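Local coordinates for protein aromatic-amino-acid aminotransferase (Burkholderia pseudomallei, PDB 4F4E) that probably transfers amino groups between aromatic amino acids such as tyrosine and 2-oxoglutarate, working as a homodimer with pyridoxal 5'-phosphate as cofactor, at residues V56-Y59 and K65-L68; R73-A78 and A318-S323; G279-I284 and S296-V301; G347-L352 and S362-Q367. One frame throughout, in Å; residues are numbered along the deposited sequence.

Interaction 1: residues V56-Y59 and K65-L68; sequences VGVY and KIPL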
loop_
_atom_site.group_PDB
_atom_site.type_symbol
_atom_site.label_atom_id
_atom_site.label_comp_id
_atom_site.label_asym_id
_atom_site.label_seq_id
_atom_site.Cartn_x
_atom_site.Cartn_y
_atom_site.Cartn_z
ATOM N N VAL A 56 5.465 23.313 4.082
ATOM C CA VAL A 56 5.363 21.877 4.465
ATOM C C VAL A 56 3.918 21.507 4.807
ATOM O O VAL A 56 3.051 22.363 4.876
ATOM C CB VAL A 56 6.283 21.559 5.664
ATOM C CG1 VAL A 56 7.757 21.829 5.288
ATOM C CG2 VAL A 56 5.915 22.433 6.880
ATOM N N GLY A 57 3.665 20.225 5.055
ATOM C CA GLY A 57 2.306 19.730 5.326
ATOM C C GLY A 57 2.289 18.748 6.484
ATOM O O GLY A 57 1.476 17.827 6.533
ATOM N N VAL A 58 3.223 18.939 7.397
ATOM C CA VAL A 58 3.331 18.088 8.601
ATOM C C VAL A 58 3.469 19.009 9.835
ATOM O O VAL A 58 3.820 20.199 9.723
ATOM C CB VAL A 58 4.515 17.126 8.503
ATOM C CG1 VAL A 58 4.449 16.265 7.244
ATOM C CG2 VAL A 58 5.830 17.908 8.479
ATOM N N TYR A 59 3.163 18.453 11.008
ATOM C CA TYR A 59 3.353 19.130 12.285
ATOM C C TYR A 59 4.793 18.909 12.738
ATOM O O TYR A 59 5.245 17.775 12.792
ATOM C CB TYR A 59 2.415 18.550 13.327
ATOM C CG TYR A 59 2.530 19.164 14.706
ATOM C CD1 TYR A 59 3.541 18.760 15.589
ATOM C CD2 TYR A 59 1.638 20.113 15.140
ATOM C CE1 TYR A 59 3.630 19.303 16.844
ATOM C CE2 TYR A 59 1.740 20.670 16.416
ATOM C CZ TYR A 59 2.715 20.261 17.246
ATOM O OH TYR A 59 2.832 20.806 18.508
ATOM N N LYS A 65 11.621 19.514 13.095
ATOM C CA LYS A 65 11.558 18.040 12.929
ATOM C C LYS A 65 10.189 17.424 13.430
ATOM O O LYS A 65 9.442 17.983 14.189
ATOM C CB LYS A 65 12.766 17.339 13.632
ATOM C CG LYS A 65 14.152 17.956 13.400
ATOM C CD LYS A 65 14.531 17.804 11.918
ATOM C CE LYS A 65 16.020 17.956 11.707
ATOM N NZ LYS A 65 16.301 17.970 10.240
ATOM N N ILE A 66 9.897 16.218 12.999
ATOM C CA ILE A 66 8.620 15.558 13.356
ATOM C C ILE A 66 8.707 14.835 14.693
ATOM O O ILE A 66 9.635 14.058 14.931
ATOM C CB ILE A 66 8.244 14.592 12.240
ATOM C CG1 ILE A 66 7.897 15.402 11.002
ATOM C CG2 ILE A 66 7.082 13.672 12.641
ATOM C CD1 ILE A 66 8.017 14.633 9.747
ATOM N N PRO A 67 7.762 15.078 15.585
ATOM C CA PRO A 67 7.808 14.408 16.852
ATOM C C PRO A 67 7.450 12.931 16.799
ATOM O O PRO A 67 6.593 12.501 16.011
ATOM C CB PRO A 67 6.751 15.144 17.668
ATOM C CG PRO A 67 5.687 15.421 16.641
ATOM C CD PRO A 67 6.501 15.825 15.418
ATOM N N LEU A 68 8.081 12.158 17.663
ATOM C CA LEU A 68 7.620 10.788 17.907
ATOM C C LEU A 68 6.776 10.816 19.154
ATOM O O LEU A 68 7.305 11.084 20.270
ATOM C CB LEU A 68 8.804 9.825 18.109
ATOM C CG LEU A 68 8.502 8.345 18.383
ATOM C CD1 LEU A 68 7.717 7.732 17.246
ATOM C CD2 LEU A 68 9.782 7.524 18.680
#
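Val-58 and Ile-66 meet across this contact at roughly a right angle. The CG2 methyl of Val-58 comes down on the outer part of the isoleucine and lies 4.1 Å from Ile-66 CG1, with the CD1 methyl of Ile-66 just as near. Ile-66 presents that branch because its CG1 is anti to the carbonyl carbon (chi1 -68°), which carries the ethyl arm over to Val-58. The second pair, Tyr-59 and Pro-67, is also crossed at about a right angle: CG of the proline ring approaches Tyr-59 CD1 obliquely, at 4.1 Å. The carbonyl of Tyr-59 lies between these two pairs. Tyr-59 O sits 3.5 Å from Pro-67 CD and 4.0 Å from Ile-66 CG1, so it rests against aliphatic carbon, and no hydrogen bond joins the two segments. Other groups fasten them instead, Tyr-274 OH bonding Tyr-59 N and Ser-272 OG bonding Pro-67 O. This is an apolar contact within one loop that also forms part of the dimer interface, Val-58 and Ile-66 reaching Tyr-88 and Gly-87 of the second subunit. The loop connects strand 52-53 to helix 70-81, and the Tyr-59 side chain packs on Met-337, Arg-340 and Ile-341 of the long helix 324-354.

Interaction 2: residues R73-A78 and A318-S323; sequences RDAEKA and AAVLAS
Ala-75 meets helix 312-322 through its single methyl, and apolar packing is all that passes between the two segments. The CB of Ala-75 points at the other helix and touches Val-320 CG2 at 4.0 Å; a looser approach, 4.4 Å, brings it to the CB of Ala-319. Val-320 turns CG2 to this place by setting CG1 anti to its backbone N (chi1 167°), which leaves CG2 beside that nitrogen. With such short side chains the backbones come close: the CA atoms of Ala-75 and Val-320 are 6.6 Å apart. Ile-316, one turn back on helix 312-322, also packs on Ala-75, and Trp-330 of helix 324-354 lies against Val-320.

The polar side chains bond within segment 73-78 or to residues beyond the two segments. Arg-73 NH2 forms a salt bridge of 3.0 Å with Asp-74 OD1, on the syn side of the carboxylate but 30° out of its plane; a weak bond from Arg-73 NE goes to the same oxygen. Glu-76 takes part in two further links, OE2 with His-312 NE2 and OE1 in a salt bridge with Arg-86 of the second subunit. Ser-323 is an N-cap: its OG bonds Leu-326 N where helix 324-354 begins.

The helix-helix surface is small and buried, and the close approach is possible because only small methyl-bearing side chains stand between the helices. No bond joins residues 73-78 to 318-323, so this packing is non-directional, but the bond of Glu-76 to His-312 ties the same two helices beside it.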
loop_
_atom_site.group_PDB
_atom_site.type_symbol
_atom_site.label_atom_id
_atom_site.label_comp_id
_atom_site.label_asym_id
_atom_site.label_seq_id
_atom_site.Cartn_x
_atom_site.Cartn_y
_atom_site.Cartn_z
ATOM N N ARG A 73 6.000 5.580 20.948
ATOM C CA ARG A 73 7.290 5.058 21.456
ATOM C C ARG A 73 7.031 3.948 22.470
ATOM O O ARG A 73 7.597 2.845 22.392
ATOM C CB ARG A 73 8.097 6.190 22.096
ATOM C CG ARG A 73 9.492 5.800 22.530
ATOM C CD ARG A 73 10.046 6.811 23.534
ATOM N NE ARG A 73 9.155 6.883 24.705
ATOM C CZ ARG A 73 8.624 8.002 25.235
ATOM N NH1 ARG A 73 8.918 9.215 24.731
ATOM N NH2 ARG A 73 7.799 7.908 26.286
ATOM N N ASP A 74 6.116 4.221 23.405
ATOM C CA ASP A 74 5.813 3.249 24.452
ATOM C C ASP A 74 5.244 1.981 23.893
ATOM O O ASP A 74 5.662 0.867 24.290
ATOM C CB ASP A 74 4.902 3.843 25.516
ATOM C CG ASP A 74 5.594 4.952 26.325
ATOM O OD1 ASP A 74 6.825 5.074 26.192
ATOM O OD2 ASP A 74 4.922 5.730 27.050
ATOM N N ALA A 75 4.298 2.108 22.968
ATOM C CA ALA A 75 3.714 0.925 22.352
ATOM C C ALA A 75 4.731 0.122 21.579
ATOM O O ALA A 75 4.688 -1.128 21.596
ATOM C CB ALA A 75 2.551 1.289 21.420
ATOM N N GLU A 76 5.600 0.816 20.842
ATOM C CA GLU A 76 6.586 0.114 19.990
ATOM C C GLU A 76 7.567 -0.642 20.871
ATOM O O GLU A 76 7.981 -1.744 20.523
ATOM C CB GLU A 76 7.366 1.043 19.075
ATOM C CG GLU A 76 6.532 1.680 17.990
ATOM C CD GLU A 76 7.383 2.466 17.011
ATOM O OE1 GLU A 76 8.016 3.463 17.404
ATOM O OE2 GLU A 76 7.457 2.061 15.830
ATOM N N LYS A 77 7.933 -0.055 22.000
ATOM C CA LYS A 77 8.908 -0.694 22.890
ATOM C C LYS A 77 8.325 -1.990 23.445
ATOM O O LYS A 77 8.991 -3.040 23.429
ATOM C CB LYS A 77 9.385 0.296 24.000
ATOM N N ALA A 78 7.090 -1.944 23.941
ATOM C CA ALA A 78 6.393 -3.145 24.369
ATOM C C ALA A 78 6.213 -4.196 23.274
ATOM O O ALA A 78 6.356 -5.396 23.531
ATOM C CB ALA A 78 5.045 -2.781 24.980
ATOM N N ALA A 318 -3.708 0.301 17.010
ATOM C CA ALA A 318 -4.647 -0.583 17.727
ATOM C C ALA A 318 -4.227 -0.771 19.182
ATOM O O ALA A 318 -5.082 -0.725 20.112
ATOM C CB ALA A 318 -4.755 -1.957 17.040
ATOM N N ALA A 319 -2.915 -0.945 19.401
ATOM C CA ALA A 319 -2.378 -1.090 20.792
ATOM C C ALA A 319 -2.654 0.147 21.668
ATOM O O ALA A 319 -3.060 -0.011 22.840
ATOM C CB ALA A 319 -0.868 -1.410 20.777
ATOM N N VAL A 320 -2.436 1.340 21.096
ATOM C CA VAL A 320 -2.644 2.598 21.803
ATOM C C VAL A 320 -4.123 2.751 22.132
ATOM O O VAL A 320 -4.482 3.017 23.291
ATOM C CB VAL A 320 -2.124 3.791 21.013
ATOM C CG1 VAL A 320 -2.623 5.121 21.607
ATOM C CG2 VAL A 320 -0.609 3.731 20.906
ATOM N N LEU A 321 -4.996 2.515 21.144
ATOM C CA LEU A 321 -6.429 2.701 21.364
ATOM C C LEU A 321 -6.989 1.690 22.386
ATOM O O LEU A 321 -7.918 2.031 23.116
ATOM C CB LEU A 321 -7.234 2.673 20.058
ATOM C CG LEU A 321 -6.871 3.763 19.053
ATOM C CD1 LEU A 321 -7.570 3.529 17.726
ATOM C CD2 LEU A 321 -7.167 5.154 19.585
ATOM N N ALA A 322 -6.411 0.485 22.456
ATOM C CA ALA A 322 -6.903 -0.575 23.371
ATOM C C ALA A 322 -6.428 -0.436 24.802
ATOM O O ALA A 322 -6.982 -1.069 25.706
ATOM C CB ALA A 322 -6.510 -1.962 22.870
ATOM N N SER A 323 -5.369 0.345 25.018
ATOM C CA SER A 323 -4.815 0.526 26.352
ATOM C C SER A 323 -5.331 1.832 26.977
ATOM O O SER A 323 -5.084 2.906 26.427
ATOM C CB SER A 323 -3.292 0.573 26.251
ATOM O OG SER A 323 -2.700 1.062 27.438
#

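Interaction 3: residues G279-I284 and S296-V301; sequences GALSII and SQLKRV
Leu-298 of helix 288-303 directs its CB toward the strand, and its two methyls make the whole contact with residues 279-284. From CB the chain runs to CG, anti to the backbone N (chi1 -168°), and there it forks. CD1 takes one direction and meets Leu-281 CD2 at 3.9 Å. CD2 is shared: it lies 4.1 Å from the same methyl of Leu-281 and 4.3 Å from Ile-283 CD1. The fork therefore straddles one leucine methyl and leans with its second prong on the isoleucine two residues along. Leu-281 comes to meet it with its own CG anti to N (chi1 178°), and the two leucines cross obliquely. The helix backbone stands well back, the CA atoms of Leu-281 and Leu-298 being 9.7 Å apart, so side chains fill the interval. Ser-282 faces the other way, its OG bonded to Thr-120 OG1. Here a helix packs on a face of the large mixed sheet, consistent with the large domain of the fold type I aminotransferases. Phe-25 of the second subunit also touches Ile-283. Strand 278-284 runs antiparallel to its neighbours 118-124 and 261-266, and helix 125-140 packs on the same face, with Ala-129 and Ile-132 against Leu-281.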
loop_
_atom_site.group_PDB
_atom_site.type_symbol
_atom_site.label_atom_id
_atom_site.label_comp_id
_atom_site.label_asym_id
_atom_site.label_seq_id
_atom_site.Cartn_x
_atom_site.Cartn_y
_atom_site.Cartn_z
ATOM N N GLY A 279 -4.363 4.211 7.881
ATOM C CA GLY A 279 -5.674 4.788 7.724
ATOM C C GLY A 279 -6.721 3.707 7.565
ATOM O O GLY A 279 -6.487 2.519 7.878
ATOM N N ALA A 280 -7.897 4.106 7.135
ATOM C CA ALA A 280 -9.035 3.173 7.052
ATOM C C ALA A 280 -10.104 3.758 6.140
ATOM O O ALA A 280 -10.319 4.976 6.093
ATOM C CB ALA A 280 -9.625 2.892 8.423
ATOM N N LEU A 281 -10.793 2.869 5.440
ATOM C CA LEU A 281 -12.007 3.237 4.703
ATOM C C LEU A 281 -13.151 2.601 5.456
ATOM O O LEU A 281 -13.106 1.382 5.754
ATOM C CB LEU A 281 -12.040 2.663 3.286
ATOM C CG LEU A 281 -13.334 2.986 2.511
ATOM C CD1 LEU A 281 -13.441 4.504 2.238
ATOM C CD2 LEU A 281 -13.420 2.161 1.242
ATOM N N SER A 282 -14.134 3.404 5.800
ATOM C CA SER A 282 -15.334 2.909 6.424
ATOM C C SER A 282 -16.503 3.221 5.501
ATOM O O SER A 282 -16.555 4.281 4.888
ATOM C CB SER A 282 -15.560 3.537 7.822
ATOM O OG SER A 282 -14.538 3.207 8.776
ATOM N N ILE A 283 -17.450 2.272 5.391
ATOM C CA ILE A 283 -18.654 2.458 4.590
ATOM C C ILE A 283 -19.898 2.109 5.431
ATOM O O ILE A 283 -19.958 1.049 6.035
ATOM C CB ILE A 283 -18.628 1.585 3.305
ATOM C CG1 ILE A 283 -17.357 1.830 2.486
ATOM C CG2 ILE A 283 -19.892 1.818 2.461
ATOM C CD1 ILE A 283 -17.179 0.842 1.308
ATOM N N ILE A 284 -20.884 3.001 5.466
ATOM C CA ILE A 284 -22.129 2.730 6.180
ATOM C C ILE A 284 -23.101 2.104 5.191
ATOM O O ILE A 284 -23.374 2.687 4.120
ATOM C CB ILE A 284 -22.683 4.007 6.836
ATOM C CG1 ILE A 284 -21.708 4.545 7.874
ATOM C CG2 ILE A 284 -24.100 3.765 7.423
ATOM C CD1 ILE A 284 -22.075 5.872 8.544
ATOM N N SER A 296 -17.171 -7.838 0.650
ATOM C CA SER A 296 -16.672 -8.863 -0.211
ATOM C C SER A 296 -16.096 -8.278 -1.495
ATOM O O SER A 296 -15.118 -8.795 -2.064
ATOM C CB SER A 296 -17.748 -9.944 -0.513
ATOM O OG SER A 296 -18.699 -9.556 -1.507
ATOM N N GLN A 297 -16.696 -7.200 -1.952
ATOM C CA GLN A 297 -16.227 -6.522 -3.150
ATOM C C GLN A 297 -15.046 -5.619 -2.837
ATOM O O GLN A 297 -14.113 -5.508 -3.632
ATOM C CB GLN A 297 -17.373 -5.735 -3.817
ATOM C CG GLN A 297 -18.476 -6.634 -4.371
ATOM C CD GLN A 297 -18.000 -7.706 -5.344
ATOM O OE1 GLN A 297 -17.030 -7.509 -6.096
ATOM N NE2 GLN A 297 -18.687 -8.842 -5.347
ATOM N N LEU A 298 -15.044 -5.016 -1.671
ATOM C CA LEU A 298 -13.901 -4.178 -1.264
ATOM C C LEU A 298 -12.625 -5.004 -1.132
ATOM O O LEU A 298 -11.542 -4.572 -1.496
ATOM C CB LEU A 298 -14.205 -3.438 0.031
ATOM C CG LEU A 298 -13.283 -2.341 0.466
ATOM C CD1 LEU A 298 -13.244 -1.236 -0.603
ATOM C CD2 LEU A 298 -13.857 -1.840 1.809
ATOM N N LYS A 299 -12.782 -6.217 -0.632
ATOM C CA LYS A 299 -11.668 -7.154 -0.564
ATOM C C LYS A 299 -11.066 -7.449 -1.931
ATOM O O LYS A 299 -9.845 -7.539 -2.019
ATOM C CB LYS A 299 -12.032 -8.431 0.179
ATOM C CG LYS A 299 -12.179 -8.202 1.680
ATOM C CD LYS A 299 -12.541 -9.502 2.376
ATOM C CE LYS A 299 -12.627 -9.379 3.877
ATOM N NZ LYS A 299 -13.190 -10.657 4.425
ATOM N N ARG A 300 -11.876 -7.549 -2.984
ATOM C CA ARG A 300 -11.326 -7.767 -4.313
ATOM C C ARG A 300 -10.486 -6.612 -4.774
ATOM O O ARG A 300 -9.427 -6.800 -5.344
ATOM C CB ARG A 300 -12.401 -8.045 -5.359
ATOM C CG ARG A 300 -13.180 -9.310 -5.067
ATOM C CD ARG A 300 -14.320 -9.474 -6.073
ATOM N NE ARG A 300 -13.757 -9.402 -7.404
ATOM C CZ ARG A 300 -14.419 -9.074 -8.498
ATOM N NH1 ARG A 300 -15.718 -8.795 -8.456
ATOM N NH2 ARG A 300 -13.757 -9.025 -9.644
ATOM N N VAL A 301 -10.978 -5.399 -4.519
ATOM C CA VAL A 301 -10.303 -4.178 -4.923
ATOM C C VAL A 301 -8.961 -3.982 -4.176
ATOM O O VAL A 301 -7.991 -3.509 -4.732
ATOM C CB VAL A 301 -11.278 -2.999 -4.670
ATOM C CG1 VAL A 301 -10.577 -1.702 -4.565
ATOM C CG2 VAL A 301 -12.370 -2.980 -5.771
#

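Interaction 4: residues G347-L352 and S362-Q367; sequences GLVERL and SFINAQ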
loop_
_atom_site.group_PDB
_atom_site.type_symbol
_atom_site.label_atom_id
_atom_site.label_comp_id
_atom_site.label_asym_id
_atom_site.label_seq_id
_atom_site.Cartn_x
_atom_site.Cartn_y
_atom_site.Cartn_z
ATOM N N GLY A 347 -0.864 34.069 18.503
ATOM C CA GLY A 347 0.365 34.860 18.610
ATOM C C GLY A 347 0.623 35.624 17.323
ATOM O O GLY A 347 1.072 36.757 17.372
ATOM N N LEU A 348 0.351 35.021 16.164
ATOM C CA LEU A 348 0.542 35.719 14.891
ATOM C C LEU A 348 -0.459 36.854 14.775
ATOM O O LEU A 348 -0.118 38.007 14.436
ATOM C CB LEU A 348 0.460 34.764 13.700
ATOM C CG LEU A 348 0.687 35.326 12.280
ATOM C CD1 LEU A 348 2.088 35.928 12.077
ATOM C CD2 LEU A 348 0.396 34.255 11.245
ATOM N N VAL A 349 -1.720 36.574 15.103
ATOM C CA VAL A 349 -2.720 37.637 15.057
ATOM C C VAL A 349 -2.353 38.819 15.958
ATOM O O VAL A 349 -2.392 39.969 15.526
ATOM C CB VAL A 349 -4.105 37.095 15.459
ATOM C CG1 VAL A 349 -5.124 38.231 15.476
ATOM C CG2 VAL A 349 -4.545 35.983 14.466
ATOM N N GLU A 350 -1.969 38.528 17.198
ATOM C CA GLU A 350 -1.614 39.603 18.133
ATOM C C GLU A 350 -0.457 40.450 17.587
ATOM O O GLU A 350 -0.467 41.692 17.693
ATOM C CB GLU A 350 -1.181 39.059 19.490
ATOM C CG GLU A 350 -2.231 38.437 20.397
ATOM C CD GLU A 350 -1.578 37.579 21.511
ATOM O OE1 GLU A 350 -0.390 37.166 21.379
ATOM O OE2 GLU A 350 -2.253 37.308 22.527
ATOM N N ARG A 351 0.566 39.774 17.074
ATOM C CA ARG A 351 1.761 40.447 16.595
ATOM C C ARG A 351 1.507 41.330 15.383
ATOM O O ARG A 351 2.062 42.429 15.294
ATOM C CB ARG A 351 2.853 39.416 16.293
ATOM C CG ARG A 351 3.456 38.844 17.561
ATOM C CD ARG A 351 4.227 37.588 17.252
ATOM N NE ARG A 351 5.007 37.130 18.380
ATOM C CZ ARG A 351 4.499 36.602 19.485
ATOM N NH1 ARG A 351 3.190 36.406 19.644
ATOM N NH2 ARG A 351 5.311 36.265 20.456
ATOM N N LEU A 352 0.659 40.852 14.454
ATOM C CA LEU A 352 0.337 41.633 13.269
ATOM C C LEU A 352 -0.556 42.802 13.611
ATOM O O LEU A 352 -0.440 43.856 13.007
ATOM C CB LEU A 352 -0.274 40.735 12.186
ATOM C CG LEU A 352 0.712 39.732 11.593
ATOM C CD1 LEU A 352 0.017 38.727 10.706
ATOM C CD2 LEU A 352 1.852 40.416 10.827
ATOM N N SER A 362 -7.368 38.748 11.988
ATOM C CA SER A 362 -8.316 38.014 12.829
ATOM C C SER A 362 -8.824 36.632 12.294
ATOM O O SER A 362 -8.984 35.679 13.061
ATOM C CB SER A 362 -9.477 38.969 13.140
ATOM O OG SER A 362 -10.417 38.375 14.011
ATOM N N PHE A 363 -9.063 36.515 10.986
ATOM C CA PHE A 363 -9.454 35.260 10.375
ATOM C C PHE A 363 -8.494 34.080 10.662
ATOM O O PHE A 363 -8.914 32.933 10.614
ATOM C CB PHE A 363 -9.617 35.407 8.865
ATOM C CG PHE A 363 -8.341 35.690 8.129
ATOM C CD1 PHE A 363 -7.529 34.656 7.673
ATOM C CD2 PHE A 363 -7.946 37.012 7.881
ATOM C CE1 PHE A 363 -6.354 34.922 6.990
ATOM C CE2 PHE A 363 -6.777 37.275 7.171
ATOM C CZ PHE A 363 -5.968 36.237 6.763
ATOM N N ILE A 364 -7.243 34.369 10.996
ATOM C CA ILE A 364 -6.284 33.308 11.314
ATOM C C ILE A 364 -6.735 32.566 12.557
ATOM O O ILE A 364 -6.475 31.382 12.701
ATOM C CB ILE A 364 -4.844 33.878 11.512
ATOM C CG1 ILE A 364 -4.324 34.466 10.192
ATOM C CG2 ILE A 364 -3.869 32.803 11.993
ATOM C CD1 ILE A 364 -4.004 33.437 9.121
ATOM N N ASN A 365 -7.388 33.240 13.484
ATOM C CA ASN A 365 -7.885 32.515 14.661
ATOM C C ASN A 365 -9.142 31.661 14.413
ATOM O O ASN A 365 -9.411 30.708 15.175
ATOM C CB ASN A 365 -8.161 33.490 15.791
ATOM C CG ASN A 365 -6.904 33.910 16.519
ATOM O OD1 ASN A 365 -5.935 33.145 16.659
ATOM N ND2 ASN A 365 -6.938 35.129 17.048
ATOM N N ALA A 366 -9.866 31.986 13.344
ATOM C CA ALA A 366 -11.109 31.298 12.962
ATOM C C ALA A 366 -10.821 30.074 12.114
ATOM O O ALA A 366 -11.588 29.101 12.137
ATOM C CB ALA A 366 -11.973 32.241 12.165
ATOM N N GLN A 367 -9.729 30.134 11.355
ATOM C CA GLN A 367 -9.240 28.971 10.611
ATOM C C GLN A 367 -8.656 27.923 11.559
ATOM O O GLN A 367 -8.199 28.236 12.663
ATOM C CB GLN A 367 -8.289 29.402 9.471
ATOM C CG GLN A 367 -9.038 30.274 8.477
ATOM C CD GLN A 367 -8.211 30.922 7.398
ATOM O OE1 GLN A 367 -6.996 30.859 7.409
ATOM N NE2 GLN A 367 -8.894 31.561 6.445
#
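Val-349 pushes its isopropyl group against the short, weakly bonded helix at about 363-366 and makes all the close contacts. Its CG2 is 3.6 Å from Ile-364 CB, the two side chains sliding past each other in opposite directions. The same methyl lies 3.6 Å from Asn-365 ND2, with the amide aslant over the valine, while CG1 reaches the CA of Ser-362 at 4.2 Å. Having CG1 anti to the backbone N (chi1 177°) leaves CG2 beside that nitrogen, turned to Ile-364 and Asn-365. The next shell fixes the amide: Asn-365 ND2 bonds Asn-346 OD1, so the nitrogen that packs on the valine has its polar partner on the same long helix. Arg-345 NH1 bonds Ile-364 O, a second tie between the helices. Arg-351 NH1 folds back to Gly-347 O at 3.1 Å, nearly straight (168°), from the face of that carbonyl opposite the backbone N-H of Arg-351; its NE forms a salt bridge with Asp-409. The contact packs a long helix against the short one that follows it. Segment 347-352 is near the end of helix 324-354, helix 408-419 packs against it through Ala-412 and Ile-415, and the short helix leads on to strand 371-373.

None of the four contacts has a hydrogen bond between its segments. Interactions 2 and 3 are buried, one joining two helices through alanine and valine methyls, the other a helix to the large sheet through longer leucine and isoleucine chains. Interaction 1 is a surface contact within one loop, and interaction 4 is partly buried, with an amide beside its valine. Interactions 1 and 2 touch where Leu-68 packs on Arg-73, and interactions 1, 2 and 3 all reach the second subunit, whereas interaction 4 does not. Helix 324-354 contains a segment of interaction 4 and also packs against interactions 1 and 2. Interactions 3 and 4 lie on opposite sides of the chain's centre.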